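Local coordinates for structural polyprotein, VP1 (Israeli acute paralysis virus, PDB 5CDD), which probably serves as a structural component of the viral capsid, as the VP1 jelly-roll part of the structural polyprotein, at residues T41-F46 and F188-M193; I49-I54 and T177-R182; L81-R86 and G195-Q200; I110-M115 and P129-Y134. All coordinates share one frame; numbering follows the deposited sequence.

Contact 1 of 4, residues T41-F46 and F188-M193; sequences TLLRTF and FTFGWM
At one end of the jelly roll, the 3-10 turn closing at Leu43, with Arg44 after it, meets Phe188 and Phe190 at the short strand 189-191. Arg44 grips one carbonyl oxygen end-on: NH1 and NH2 both donate to Phe188 O, at 3.1 and 2.9 Å. The oxygen lies near the guanidinium plane, while the two donors reach it from opposite faces of the carbonyl plane. Both bonds are bent (138° and 147° at the hydrogen), as one acceptor shared by two N-H groups requires. A bend at chi2 (-68°) brings the guanidinium round to this carbonyl. Leu43 CD1 lies near both rings, 3.9 Å from Phe188 CD2, while Leu43 CD2 adds a contact with Phe190 CE2 at 3.7 Å. Phe188 CE2 in turn overlies the rim of one Phe190 face. Around this cluster, Phe188 packs on Met78 and Phe190 on Ser82 of helix 77-82, both rings touch Tyr88, and strand 189-191 pairs with strand 87-98.

Contact 2 of 4, residues I49-I54 and T177-R182; sequences ITDNWI and TQIVAR
Ile49 and Thr50 both face Val180 in a classic beta bulge, where strand 47-55 pairs antiparallel with strand 176-184 in one sheet of the jelly roll. Two backbone bonds hold the bulge itself. Ile49 N donates to Val180 O at 2.8 Å, almost straight at 170°, and Val180 N returns a bond to Thr50 O at 2.9 Å. Beyond Asp51 the register has slipped by one residue. Trp53 and Gln178 now form a hydrogen-bonded pair, with Trp53 N to Gln178 O at 2.8 Å. The return bond, Gln178 N to Trp53 O, is longer at 3.3 Å, and Ile54 with Thr177 follows as a non-hydrogen-bonded pair.

Apolar contacts gather on Val180, whose two methyls serve different partners. CG1 meets Ile49 CD1 at 3.7 Å, while Val180 CG2 touches both Thr50 CG2 and Trp53 CB, the latter also at 3.7 Å. Phe96 of strand 87-98 touches both Val180 and Trp53, and Leu66 of helix 64-73 packs on Ile49 and Trp53.

Charge enters at Arg182, whose guanidinium forms salt bridges with Asp76 and Asp71. Its side chain runs extended from CG to NE and passes Ile49 at about a right angle, bringing Ile49 CG2 within 3.6 Å of Arg182 NE.

Contact 3 of 4, residues L81-R86 and G195-Q200; sequences LSYLYR and GPPQLQ
Tyr83 and Leu84, in the turn that follows helix 77-82, pack on the consecutive residues Pro196 and Pro197 that lead into strand 198-205. The apolar contacts divide neatly. Tyr83 meets Pro197 through the base of its side chain, with CB 3.6 Å from Pro197 CD, while Pro197 CG stands 3.8 Å from Tyr83 CD1; the two side chains cross at about a right angle. Leu84 uses one methyl: with CG anti to its carbonyl carbon (chi1 -65°), CD2 comes to 3.4 Å from Pro196 CB.

Backbone bonds act next to this packing. A type I turn from Ser82 to Tyr85 is closed by Tyr85 N to Ser82 O at 3.3 Å, and Leu84 is also backbone-bonded to Ile194, just ahead of Gly195.

Polar groups are engaged outside the pair. Tyr83 OH is hydrogen-bonded to Ala72 O, and its ring makes a cation-pi contact with Arg106 of a neighbouring capsid chain. Gln198 and Leu199 continue the chain into an antiparallel ladder with a strand of another capsid chain.

Both prolines lack an N-H, and Pro196 O is bonded to Thr111 of a neighbouring capsid chain. Between the turn and the C-terminal arm the contact is apolar, with directional bonding left to flanking residues and subunit interfaces.

Contact 4 of 4, residues I110-M115 and P129-Y134; sequences IRSFLM and PSHITY
Ile110 N donates to Thr133 O at 2.8 Å, the shortest hydrogen bond of the antiparallel ladder between strands 110-116 and 131-133. Thr133 N returns the bond to Ile110 O at 3.0 Å. The next hydrogen-bonded pair repeats the pattern, with Ser112 N to His131 O at 3.0 Å and His131 N to Ser112 O at 3.3 Å. Between them Arg111 and Ile132 form a non-hydrogen-bonded pair, where Arg111 CD lies 3.5 Å from Ile132 CB. Bends at chi2 and chi3 (-82° and -67°) fold the Arg111 chain as it leaves the sheet, placing its guanidinium beside Phe113, whose CZ overlies the rim of one face. Ser130 OG sits at the guanidinium edge, 3.6 Å from Arg111 NE. Ile110, Ser112 and Thr133 pack on His141 of the other sheet, and the His131 ring also meets that of His141. Arg111 and Ile132 instead pack on Ile179 and Phe97 of another copy of VP1. Main-chain bonds thus hold the strand pair together, leaving its two faces for the sandwich interior and the subunit interface.

How the contacts relate
From the N terminus, the chain passes through the first segments of contacts 1, 2, 3 and 4 in turn. Contact 4 closes first, after a short excursion between neighbouring strands, and lies within the loops of all the others. Contact 2 then joins strands 47-55 and 176-184, and contact 1 closes around it. Contact 3, reached last, crosses both 1 and 2. The strand orders fit the BIDG and CHEF sheets of a viral jelly roll, with contact 2 in the first and contact 4 in the second. Phe46 packs against Arg182 to join contacts 1 and 2, and Tyr85 against Phe190 to join 1 and 3. Contacts 3 and 4 are farthest apart, about 33 Å between centres.

Contact 1 of 4, residues T41-F46 and F188-M193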
loop_
_atom_site.group_PDB
_atom_site.type_symbol
_atom_site.label_atom_id
_atom_site.label_comp_id
_atom_site.label_asym_id
_atom_site.label_seq_id
_atom_site.Cartn_x
_atom_site.Cartn_y
_atom_site.Cartn_z
ATOM N N THR A 41 -8.944 32.463 9.405
ATOM C CA THR A 41 -9.741 31.274 9.151
ATOM C C THR A 41 -11.177 31.661 8.831
ATOM O O THR A 41 -11.906 30.898 8.207
ATOM C CB THR A 41 -9.745 30.320 10.361
ATOM O OG1 THR A 41 -10.390 30.951 11.471
ATOM C CG2 THR A 41 -8.320 29.942 10.753
ATOM N N LEU A 42 -11.581 32.855 9.250
ATOM C CA LEU A 42 -12.937 33.322 9.000
ATOM C C LEU A 42 -13.036 33.911 7.610
ATOM O O LEU A 42 -14.101 34.350 7.188
ATOM C CB LEU A 42 -13.348 34.355 10.051
ATOM C CG LEU A 42 -13.306 33.842 11.495
ATOM C CD1 LEU A 42 -13.705 34.958 12.441
ATOM C CD2 LEU A 42 -14.241 32.650 11.662
ATOM N N LEU A 43 -11.911 33.921 6.903
ATOM C CA LEU A 43 -11.868 34.422 5.536
ATOM C C LEU A 43 -11.913 33.214 4.604
ATOM O O LEU A 43 -11.751 33.336 3.388
ATOM C CB LEU A 43 -10.590 35.230 5.290
ATOM C CG LEU A 43 -10.426 36.538 6.066
ATOM C CD1 LEU A 43 -9.116 37.196 5.681
ATOM C CD2 LEU A 43 -11.592 37.462 5.767
ATOM N N ARG A 44 -12.121 32.042 5.202
ATOM C CA ARG A 44 -12.216 30.786 4.468
ATOM C C ARG A 44 -13.650 30.289 4.606
ATOM O O ARG A 44 -14.194 29.647 3.706
ATOM C CB ARG A 44 -11.244 29.754 5.046
ATOM C CG ARG A 44 -9.784 30.162 4.946
ATOM C CD ARG A 44 -9.311 30.196 3.500
ATOM N NE ARG A 44 -7.952 30.719 3.386
ATOM C CZ ARG A 44 -7.635 32.008 3.462
ATOM N NH1 ARG A 44 -8.581 32.918 3.645
ATOM N NH2 ARG A 44 -6.369 32.389 3.362
ATOM N N THR A 45 -14.255 30.600 5.747
ATOM C CA THR A 45 -15.637 30.224 6.018
ATOM C C THR A 45 -16.546 31.128 5.191
ATOM O O THR A 45 -16.306 32.331 5.096
ATOM C CB THR A 45 -15.998 30.435 7.499
ATOM O OG1 THR A 45 -15.765 31.804 7.852
ATOM C CG2 THR A 45 -15.161 29.543 8.390
ATOM N N PHE A 46 -17.583 30.553 4.593
ATOM C CA PHE A 46 -18.511 31.339 3.789
ATOM C C PHE A 46 -19.624 31.920 4.641
ATOM O O PHE A 46 -20.095 31.285 5.585
ATOM C CB PHE A 46 -19.122 30.489 2.673
ATOM C CG PHE A 46 -18.199 30.253 1.513
ATOM C CD1 PHE A 46 -17.121 29.384 1.628
ATOM C CD2 PHE A 46 -18.402 30.913 0.306
ATOM C CE1 PHE A 46 -16.256 29.175 0.555
ATOM C CE2 PHE A 46 -17.545 30.712 -0.770
ATOM C CZ PHE A 46 -16.470 29.840 -0.645
ATOM N N PHE A 188 -6.293 34.463 0.168
ATOM C CA PHE A 188 -6.803 35.756 0.613
ATOM C C PHE A 188 -6.484 36.095 2.063
ATOM O O PHE A 188 -6.653 35.267 2.958
ATOM C CB PHE A 188 -8.319 35.826 0.417
ATOM C CG PHE A 188 -8.887 37.196 0.637
ATOM C CD1 PHE A 188 -8.805 38.165 -0.358
ATOM C CD2 PHE A 188 -9.449 37.541 1.860
ATOM C CE1 PHE A 188 -9.271 39.458 -0.136
ATOM C CE2 PHE A 188 -9.917 38.830 2.094
ATOM C CZ PHE A 188 -9.827 39.792 1.092
ATOM N N THR A 189 -6.040 37.329 2.282
ATOM C CA THR A 189 -5.703 37.805 3.616
ATOM C C THR A 189 -5.640 39.330 3.650
ATOM O O THR A 189 -5.505 39.984 2.611
ATOM C CB THR A 189 -4.331 37.251 4.083
ATOM O OG1 THR A 189 -4.085 37.643 5.440
ATOM C CG2 THR A 189 -3.213 37.794 3.210
ATOM N N PHE A 190 -5.755 39.884 4.853
ATOM C CA PHE A 190 -5.671 41.324 5.061
ATOM C C PHE A 190 -4.309 41.600 5.681
ATOM O O PHE A 190 -3.681 40.699 6.237
ATOM C CB PHE A 190 -6.761 41.810 6.015
ATOM C CG PHE A 190 -8.152 41.731 5.446
ATOM C CD1 PHE A 190 -8.452 42.338 4.240
ATOM C CD2 PHE A 190 -9.158 41.053 6.116
ATOM C CE1 PHE A 190 -9.731 42.267 3.702
ATOM C CE2 PHE A 190 -10.442 40.978 5.584
ATOM C CZ PHE A 190 -10.725 41.589 4.374
ATOM N N GLY A 191 -3.856 42.845 5.595
ATOM C CA GLY A 191 -2.561 43.189 6.149
ATOM C C GLY A 191 -2.451 44.624 6.610
ATOM O O GLY A 191 -3.206 45.488 6.168
ATOM N N TRP A 192 -1.492 44.875 7.496
ATOM C CA TRP A 192 -1.263 46.210 8.042
ATOM C C TRP A 192 -2.318 46.776 8.984
ATOM O O TRP A 192 -2.889 47.841 8.740
ATOM C CB TRP A 192 -1.044 47.226 6.919
ATOM C CG TRP A 192 -0.021 48.269 7.258
ATOM C CD1 TRP A 192 -0.006 49.088 8.353
ATOM C CD2 TRP A 192 1.135 48.609 6.487
ATOM N NE1 TRP A 192 1.091 49.917 8.311
ATOM C CE2 TRP A 192 1.808 49.644 7.176
ATOM C CE3 TRP A 192 1.669 48.141 5.280
ATOM C CZ2 TRP A 192 2.989 50.218 6.699
ATOM C CZ3 TRP A 192 2.845 48.712 4.803
ATOM C CH2 TRP A 192 3.491 49.741 5.516
ATOM N N MET A 193 -2.571 46.045 10.063
ATOM C CA MET A 193 -3.560 46.427 11.058
ATOM C C MET A 193 -3.615 47.888 11.477
ATOM O O MET A 193 -2.585 48.516 11.723
ATOM C CB MET A 193 -3.403 45.547 12.295
ATOM C CG MET A 193 -4.451 45.770 13.359
ATOM S SD MET A 193 -4.026 44.870 14.850
ATOM C CE MET A 193 -4.710 43.286 14.456
#

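Contact 2 of 4, residues I49-I54 and T177-R182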
loop_
_atom_site.group_PDB
_atom_site.type_symbol
_atom_site.label_atom_id
_atom_site.label_comp_id
_atom_site.label_asym_id
_atom_site.label_seq_id
_atom_site.Cartn_x
_atom_site.Cartn_y
_atom_site.Cartn_z
ATOM N N ILE A 49 -23.978 37.553 2.247
ATOM C CA ILE A 49 -23.842 39.002 2.212
ATOM C C ILE A 49 -25.153 39.611 1.746
ATOM O O ILE A 49 -25.354 40.816 1.830
ATOM C CB ILE A 49 -22.712 39.441 1.262
ATOM C CG1 ILE A 49 -22.948 38.870 -0.141
ATOM C CG2 ILE A 49 -21.384 38.980 1.812
ATOM C CD1 ILE A 49 -21.894 39.262 -1.169
ATOM N N THR A 50 -26.043 38.758 1.252
ATOM C CA THR A 50 -27.358 39.179 0.784
ATOM C C THR A 50 -28.239 37.953 0.616
ATOM O O THR A 50 -27.875 37.010 -0.081
ATOM C CB THR A 50 -27.287 39.930 -0.571
ATOM O OG1 THR A 50 -28.602 40.350 -0.951
ATOM C CG2 THR A 50 -26.730 39.032 -1.659
ATOM N N ASP A 51 -29.394 37.955 1.272
ATOM C CA ASP A 51 -30.305 36.825 1.171
ATOM C C ASP A 51 -31.147 36.942 -0.088
ATOM O O ASP A 51 -32.010 36.107 -0.344
ATOM C CB ASP A 51 -31.216 36.763 2.400
ATOM C CG ASP A 51 -30.442 36.557 3.691
ATOM O OD1 ASP A 51 -29.865 35.463 3.879
ATOM O OD2 ASP A 51 -30.411 37.493 4.520
ATOM N N ASN A 52 -30.899 37.982 -0.878
ATOM C CA ASN A 52 -31.667 38.168 -2.102
ATOM C C ASN A 52 -31.038 39.163 -3.069
ATOM O O ASN A 52 -31.126 40.374 -2.871
ATOM C CB ASN A 52 -33.087 38.622 -1.761
ATOM C CG ASN A 52 -34.058 38.390 -2.898
ATOM O OD1 ASN A 52 -34.254 37.255 -3.331
ATOM N ND2 ASN A 52 -34.672 39.459 -3.387
ATOM N N TRP A 53 -30.411 38.649 -4.119
ATOM C CA TRP A 53 -29.783 39.503 -5.114
ATOM C C TRP A 53 -30.601 39.427 -6.395
ATOM O O TRP A 53 -30.559 38.430 -7.116
ATOM C CB TRP A 53 -28.346 39.048 -5.370
ATOM C CG TRP A 53 -27.545 40.028 -6.168
ATOM C CD1 TRP A 53 -27.598 41.391 -6.082
ATOM C CD2 TRP A 53 -26.524 39.728 -7.129
ATOM N NE1 TRP A 53 -26.675 41.957 -6.927
ATOM C CE2 TRP A 53 -26.001 40.961 -7.582
ATOM C CE3 TRP A 53 -25.999 38.536 -7.649
ATOM C CZ2 TRP A 53 -24.975 41.037 -8.534
ATOM C CZ3 TRP A 53 -24.978 38.613 -8.595
ATOM C CH2 TRP A 53 -24.478 39.856 -9.026
ATOM N N ILE A 54 -31.349 40.489 -6.668
ATOM C CA ILE A 54 -32.201 40.545 -7.847
ATOM C C ILE A 54 -31.461 41.042 -9.082
ATOM O O ILE A 54 -30.768 42.061 -9.042
ATOM C CB ILE A 54 -33.420 41.447 -7.587
ATOM C CG1 ILE A 54 -34.132 40.984 -6.313
ATOM C CG2 ILE A 54 -34.373 41.391 -8.768
ATOM C CD1 ILE A 54 -35.250 41.887 -5.860
ATOM N N THR A 177 -32.715 35.576 -8.967
ATOM C CA THR A 177 -32.777 36.039 -7.595
ATOM C C THR A 177 -32.070 34.958 -6.778
ATOM O O THR A 177 -32.524 33.816 -6.724
ATOM C CB THR A 177 -34.235 36.201 -7.122
ATOM O OG1 THR A 177 -34.241 36.535 -5.731
ATOM C CG2 THR A 177 -35.033 34.923 -7.350
ATOM N N GLN A 178 -30.943 35.305 -6.163
ATOM C CA GLN A 178 -30.200 34.315 -5.395
ATOM C C GLN A 178 -29.624 34.813 -4.082
ATOM O O GLN A 178 -29.505 36.017 -3.847
ATOM C CB GLN A 178 -29.050 33.746 -6.235
ATOM C CG GLN A 178 -29.310 33.717 -7.730
ATOM C CD GLN A 178 -28.850 34.984 -8.428
ATOM O OE1 GLN A 178 -29.092 36.096 -7.959
ATOM N NE2 GLN A 178 -28.191 34.818 -9.563
ATOM N N ILE A 179 -29.274 33.858 -3.228
ATOM C CA ILE A 179 -28.659 34.155 -1.944
ATOM C C ILE A 179 -27.166 34.138 -2.246
ATOM O O ILE A 179 -26.641 33.143 -2.746
ATOM C CB ILE A 179 -28.970 33.069 -0.898
ATOM C CG1 ILE A 179 -30.484 32.942 -0.707
ATOM C CG2 ILE A 179 -28.299 33.418 0.416
ATOM C CD1 ILE A 179 -30.901 31.797 0.190
ATOM N N VAL A 180 -26.488 35.240 -1.960
ATOM C CA VAL A 180 -25.064 35.321 -2.235
ATOM C C VAL A 180 -24.212 35.202 -0.977
ATOM O O VAL A 180 -24.421 35.918 0.005
ATOM C CB VAL A 180 -24.719 36.645 -2.953
ATOM C CG1 VAL A 180 -23.257 36.650 -3.359
ATOM C CG2 VAL A 180 -25.613 36.824 -4.168
ATOM N N ALA A 181 -23.255 34.281 -1.017
ATOM C CA ALA A 181 -22.343 34.055 0.096
ATOM C C ALA A 181 -20.927 34.100 -0.461
ATOM O O ALA A 181 -20.665 33.558 -1.534
ATOM C CB ALA A 181 -22.615 32.702 0.728
ATOM N N ARG A 182 -20.014 34.749 0.255
ATOM C CA ARG A 182 -18.639 34.845 -0.215
ATOM C C ARG A 182 -17.601 34.503 0.843
ATOM O O ARG A 182 -17.922 34.268 2.009
ATOM C CB ARG A 182 -18.352 36.252 -0.742
ATOM C CG ARG A 182 -18.371 37.321 0.331
ATOM C CD ARG A 182 -17.893 38.654 -0.209
ATOM N NE ARG A 182 -17.966 39.697 0.809
ATOM C CZ ARG A 182 -17.593 40.957 0.617
ATOM N NH1 ARG A 182 -17.113 41.338 -0.560
ATOM N NH2 ARG A 182 -17.705 41.839 1.603
#

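Contact 3 of 4, residues L81-R86 and G195-Q200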
loop_
_atom_site.group_PDB
_atom_site.type_symbol
_atom_site.label_atom_id
_atom_site.label_comp_id
_atom_site.label_asym_id
_atom_site.label_seq_id
_atom_site.Cartn_x
_atom_site.Cartn_y
_atom_site.Cartn_z
ATOM N N LEU A 81 -14.100 42.342 9.082
ATOM C CA LEU A 81 -12.672 42.302 9.379
ATOM C C LEU A 81 -11.832 43.268 8.544
ATOM O O LEU A 81 -10.753 43.684 8.972
ATOM C CB LEU A 81 -12.139 40.877 9.197
ATOM C CG LEU A 81 -12.670 39.806 10.156
ATOM C CD1 LEU A 81 -12.175 38.435 9.721
ATOM C CD2 LEU A 81 -12.217 40.111 11.574
ATOM N N SER A 82 -12.321 43.632 7.361
ATOM C CA SER A 82 -11.576 44.536 6.491
ATOM C C SER A 82 -11.353 45.898 7.142
ATOM O O SER A 82 -10.391 46.597 6.822
ATOM C CB SER A 82 -12.308 44.724 5.157
ATOM O OG SER A 82 -13.452 45.548 5.304
ATOM N N TYR A 83 -12.243 46.266 8.058
ATOM C CA TYR A 83 -12.152 47.549 8.746
ATOM C C TYR A 83 -10.997 47.650 9.740
ATOM O O TYR A 83 -10.682 48.742 10.213
ATOM C CB TYR A 83 -13.475 47.850 9.452
ATOM C CG TYR A 83 -14.505 48.513 8.563
ATOM C CD1 TYR A 83 -14.373 49.850 8.194
ATOM C CD2 TYR A 83 -15.614 47.807 8.097
ATOM C CE1 TYR A 83 -15.322 50.475 7.385
ATOM C CE2 TYR A 83 -16.572 48.422 7.284
ATOM C CZ TYR A 83 -16.419 49.757 6.934
ATOM O OH TYR A 83 -17.364 50.379 6.146
ATOM N N LEU A 84 -10.366 46.521 10.050
ATOM C CA LEU A 84 -9.243 46.501 10.986
ATOM C C LEU A 84 -7.891 46.581 10.279
ATOM O O LEU A 84 -6.854 46.704 10.929
ATOM C CB LEU A 84 -9.276 45.226 11.832
ATOM C CG LEU A 84 -10.446 45.005 12.790
ATOM C CD1 LEU A 84 -10.310 43.644 13.453
ATOM C CD2 LEU A 84 -10.466 46.105 13.838
ATOM N N TYR A 85 -7.907 46.514 8.951
ATOM C CA TYR A 85 -6.678 46.553 8.162
ATOM C C TYR A 85 -6.763 47.573 7.033
ATOM O O TYR A 85 -7.826 48.142 6.784
ATOM C CB TYR A 85 -6.409 45.162 7.592
ATOM C CG TYR A 85 -6.353 44.094 8.662
ATOM C CD1 TYR A 85 -5.183 43.869 9.390
ATOM C CD2 TYR A 85 -7.483 43.343 8.984
ATOM C CE1 TYR A 85 -5.140 42.924 10.412
ATOM C CE2 TYR A 85 -7.452 42.396 10.007
ATOM C CZ TYR A 85 -6.278 42.195 10.715
ATOM O OH TYR A 85 -6.244 41.276 11.738
ATOM N N ARG A 86 -5.646 47.796 6.344
ATOM C CA ARG A 86 -5.612 48.761 5.248
ATOM C C ARG A 86 -5.431 48.136 3.866
ATOM O O ARG A 86 -5.841 48.716 2.862
ATOM C CB ARG A 86 -4.497 49.784 5.476
ATOM C CG ARG A 86 -4.451 50.888 4.423
ATOM C CD ARG A 86 -5.694 51.764 4.497
ATOM N NE ARG A 86 -5.708 52.589 5.703
ATOM C CZ ARG A 86 -6.800 53.138 6.224
ATOM N NH1 ARG A 86 -7.980 52.950 5.649
ATOM N NH2 ARG A 86 -6.714 53.880 7.320
ATOM N N GLY A 195 -6.617 51.058 13.340
ATOM C CA GLY A 195 -7.634 51.205 14.369
ATOM C C GLY A 195 -9.017 50.859 13.851
ATOM O O GLY A 195 -9.337 51.139 12.696
ATOM N N PRO A 196 -9.871 50.256 14.690
ATOM C CA PRO A 196 -11.226 49.881 14.280
ATOM C C PRO A 196 -12.175 51.069 14.200
ATOM O O PRO A 196 -11.961 52.091 14.851
ATOM C CB PRO A 196 -11.644 48.901 15.365
ATOM C CG PRO A 196 -11.021 49.507 16.583
ATOM C CD PRO A 196 -9.625 49.861 16.090
ATOM N N PRO A 197 -13.234 50.952 13.386
ATOM C CA PRO A 197 -14.202 52.041 13.259
ATOM C C PRO A 197 -15.195 51.928 14.418
ATOM O O PRO A 197 -14.913 51.270 15.421
ATOM C CB PRO A 197 -14.845 51.761 11.909
ATOM C CG PRO A 197 -14.891 50.271 11.890
ATOM C CD PRO A 197 -13.519 49.884 12.408
ATOM N N GLN A 198 -16.353 52.561 14.280
ATOM C CA GLN A 198 -17.367 52.505 15.321
ATOM C C GLN A 198 -18.433 51.495 14.923
ATOM O O GLN A 198 -18.713 51.315 13.739
ATOM C CB GLN A 198 -17.991 53.886 15.516
ATOM C CG GLN A 198 -16.991 54.945 15.949
ATOM C CD GLN A 198 -17.556 56.347 15.877
ATOM O OE1 GLN A 198 -17.911 56.830 14.803
ATOM N NE2 GLN A 198 -17.641 57.010 17.024
ATOM N N LEU A 199 -19.020 50.829 15.912
ATOM C CA LEU A 199 -20.055 49.836 15.649
ATOM C C LEU A 199 -21.448 50.438 15.779
ATOM O O LEU A 199 -21.679 51.319 16.603
ATOM C CB LEU A 199 -19.916 48.657 16.615
ATOM C CG LEU A 199 -18.618 47.852 16.525
ATOM C CD1 LEU A 199 -18.601 46.790 17.616
ATOM C CD2 LEU A 199 -18.499 47.216 15.146
ATOM N N GLN A 200 -22.373 49.953 14.960
ATOM C CA GLN A 200 -23.739 50.446 14.989
ATOM C C GLN A 200 -24.650 49.430 15.666
ATOM O O GLN A 200 -24.670 48.258 15.292
ATOM C CB GLN A 200 -24.231 50.716 13.567
ATOM C CG GLN A 200 -25.568 51.432 13.504
ATOM C CD GLN A 200 -25.971 51.790 12.089
ATOM O OE1 GLN A 200 -25.190 52.381 11.342
ATOM N NE2 GLN A 200 -27.198 51.445 11.716
#

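Contact 4 of 4, residues I110-M115 and P129-Y134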
loop_
_atom_site.group_PDB
_atom_site.type_symbol
_atom_site.label_atom_id
_atom_site.label_comp_id
_atom_site.label_asym_id
_atom_site.label_seq_id
_atom_site.Cartn_x
_atom_site.Cartn_y
_atom_site.Cartn_z
ATOM N N ILE A 110 -26.361 29.837 -15.611
ATOM C CA ILE A 110 -25.578 30.915 -15.019
ATOM C C ILE A 110 -24.141 30.887 -15.530
ATOM O O ILE A 110 -23.478 29.855 -15.474
ATOM C CB ILE A 110 -25.542 30.793 -13.480
ATOM C CG1 ILE A 110 -26.965 30.677 -12.921
ATOM C CG2 ILE A 110 -24.822 31.988 -12.886
ATOM C CD1 ILE A 110 -27.832 31.890 -13.150
ATOM N N ARG A 111 -23.671 32.026 -16.024
ATOM C CA ARG A 111 -22.309 32.153 -16.539
ATOM C C ARG A 111 -21.555 33.186 -15.708
ATOM O O ARG A 111 -22.114 34.213 -15.327
ATOM C CB ARG A 111 -22.326 32.618 -17.999
ATOM C CG ARG A 111 -22.949 31.651 -18.992
ATOM C CD ARG A 111 -21.968 30.567 -19.412
ATOM N NE ARG A 111 -20.845 31.073 -20.207
ATOM C CZ ARG A 111 -20.953 31.598 -21.426
ATOM N NH1 ARG A 111 -22.138 31.701 -22.012
ATOM N NH2 ARG A 111 -19.867 32.003 -22.074
ATOM N N SER A 112 -20.288 32.912 -15.421
ATOM C CA SER A 112 -19.465 33.844 -14.660
ATOM C C SER A 112 -18.135 34.028 -15.384
ATOM O O SER A 112 -17.537 33.063 -15.859
ATOM C CB SER A 112 -19.238 33.333 -13.231
ATOM O OG SER A 112 -18.655 32.045 -13.225
ATOM N N PHE A 113 -17.686 35.274 -15.479
ATOM C CA PHE A 113 -16.440 35.596 -16.164
ATOM C C PHE A 113 -15.543 36.442 -15.273
ATOM O O PHE A 113 -15.884 36.752 -14.132
ATOM C CB PHE A 113 -16.732 36.398 -17.437
ATOM C CG PHE A 113 -17.768 35.780 -18.329
ATOM C CD1 PHE A 113 -17.404 34.880 -19.325
ATOM C CD2 PHE A 113 -19.112 36.103 -18.176
ATOM C CE1 PHE A 113 -18.365 34.312 -20.159
ATOM C CE2 PHE A 113 -20.080 35.541 -19.001
ATOM C CZ PHE A 113 -19.706 34.643 -19.995
ATOM N N LEU A 114 -14.389 36.813 -15.815
ATOM C CA LEU A 114 -13.447 37.666 -15.110
ATOM C C LEU A 114 -13.568 39.051 -15.725
ATOM O O LEU A 114 -14.077 39.207 -16.837
ATOM C CB LEU A 114 -12.009 37.174 -15.288
ATOM C CG LEU A 114 -11.507 35.988 -14.468
ATOM C CD1 LEU A 114 -10.065 35.701 -14.848
ATOM C CD2 LEU A 114 -11.611 36.299 -12.983
ATOM N N MET A 115 -13.101 40.056 -14.997
ATOM C CA MET A 115 -13.132 41.419 -15.491
ATOM C C MET A 115 -12.385 42.310 -14.518
ATOM O O MET A 115 -12.507 42.160 -13.306
ATOM C CB MET A 115 -14.572 41.897 -15.673
ATOM C CG MET A 115 -15.315 42.174 -14.395
ATOM S SD MET A 115 -15.785 43.903 -14.392
ATOM C CE MET A 115 -17.064 43.912 -15.655
ATOM N N PRO A 129 -11.209 32.698 -18.875
ATOM C CA PRO A 129 -11.798 31.634 -18.054
ATOM C C PRO A 129 -13.283 31.878 -17.798
ATOM O O PRO A 129 -13.727 33.025 -17.745
ATOM C CB PRO A 129 -10.973 31.693 -16.773
ATOM C CG PRO A 129 -9.641 32.149 -17.260
ATOM C CD PRO A 129 -10.008 33.249 -18.224
ATOM N N SER A 130 -14.041 30.799 -17.632
ATOM C CA SER A 130 -15.476 30.909 -17.394
ATOM C C SER A 130 -16.083 29.650 -16.776
ATOM O O SER A 130 -15.551 28.549 -16.925
ATOM C CB SER A 130 -16.192 31.218 -18.712
ATOM O OG SER A 130 -17.598 31.141 -18.562
ATOM N N HIS A 131 -17.200 29.829 -16.079
ATOM C CA HIS A 131 -17.909 28.720 -15.450
ATOM C C HIS A 131 -19.396 28.855 -15.765
ATOM O O HIS A 131 -19.901 29.966 -15.931
ATOM C CB HIS A 131 -17.713 28.738 -13.934
ATOM C CG HIS A 131 -18.370 27.590 -13.231
ATOM N ND1 HIS A 131 -18.807 27.668 -11.926
ATOM C CD2 HIS A 131 -18.665 26.338 -13.651
ATOM C CE1 HIS A 131 -19.347 26.513 -11.574
ATOM N NE2 HIS A 131 -19.273 25.690 -12.605
ATOM N N ILE A 132 -20.097 27.727 -15.840
ATOM C CA ILE A 132 -21.525 27.734 -16.138
ATOM C C ILE A 132 -22.266 26.610 -15.422
ATOM O O ILE A 132 -21.787 25.478 -15.371
ATOM C CB ILE A 132 -21.773 27.600 -17.659
ATOM C CG1 ILE A 132 -23.271 27.446 -17.939
ATOM C CG2 ILE A 132 -21.004 26.413 -18.205
ATOM C CD1 ILE A 132 -23.614 27.337 -19.408
ATOM N N THR A 133 -23.434 26.931 -14.870
ATOM C CA THR A 133 -24.249 25.943 -14.167
ATOM C C THR A 133 -25.715 26.076 -14.565
ATOM O O THR A 133 -26.127 27.098 -15.111
ATOM C CB THR A 133 -24.153 26.104 -12.632
ATOM O OG1 THR A 133 -24.744 27.349 -12.236
ATOM C CG2 THR A 133 -22.700 26.071 -12.183
ATOM N N TYR A 134 -26.492 25.032 -14.299
ATOM C CA TYR A 134 -27.915 25.032 -14.610
ATOM C C TYR A 134 -28.685 24.827 -13.314
ATOM O O TYR A 134 -28.780 23.709 -12.809
ATOM C CB TYR A 134 -28.248 23.917 -15.602
ATOM C CG TYR A 134 -27.601 24.095 -16.958
ATOM C CD1 TYR A 134 -26.242 23.837 -17.145
ATOM C CD2 TYR A 134 -28.345 24.538 -18.053
ATOM C CE1 TYR A 134 -25.639 24.016 -18.391
ATOM C CE2 TYR A 134 -27.753 24.721 -19.303
ATOM C CZ TYR A 134 -26.400 24.458 -19.464
ATOM O OH TYR A 134 -25.810 24.639 -20.695
#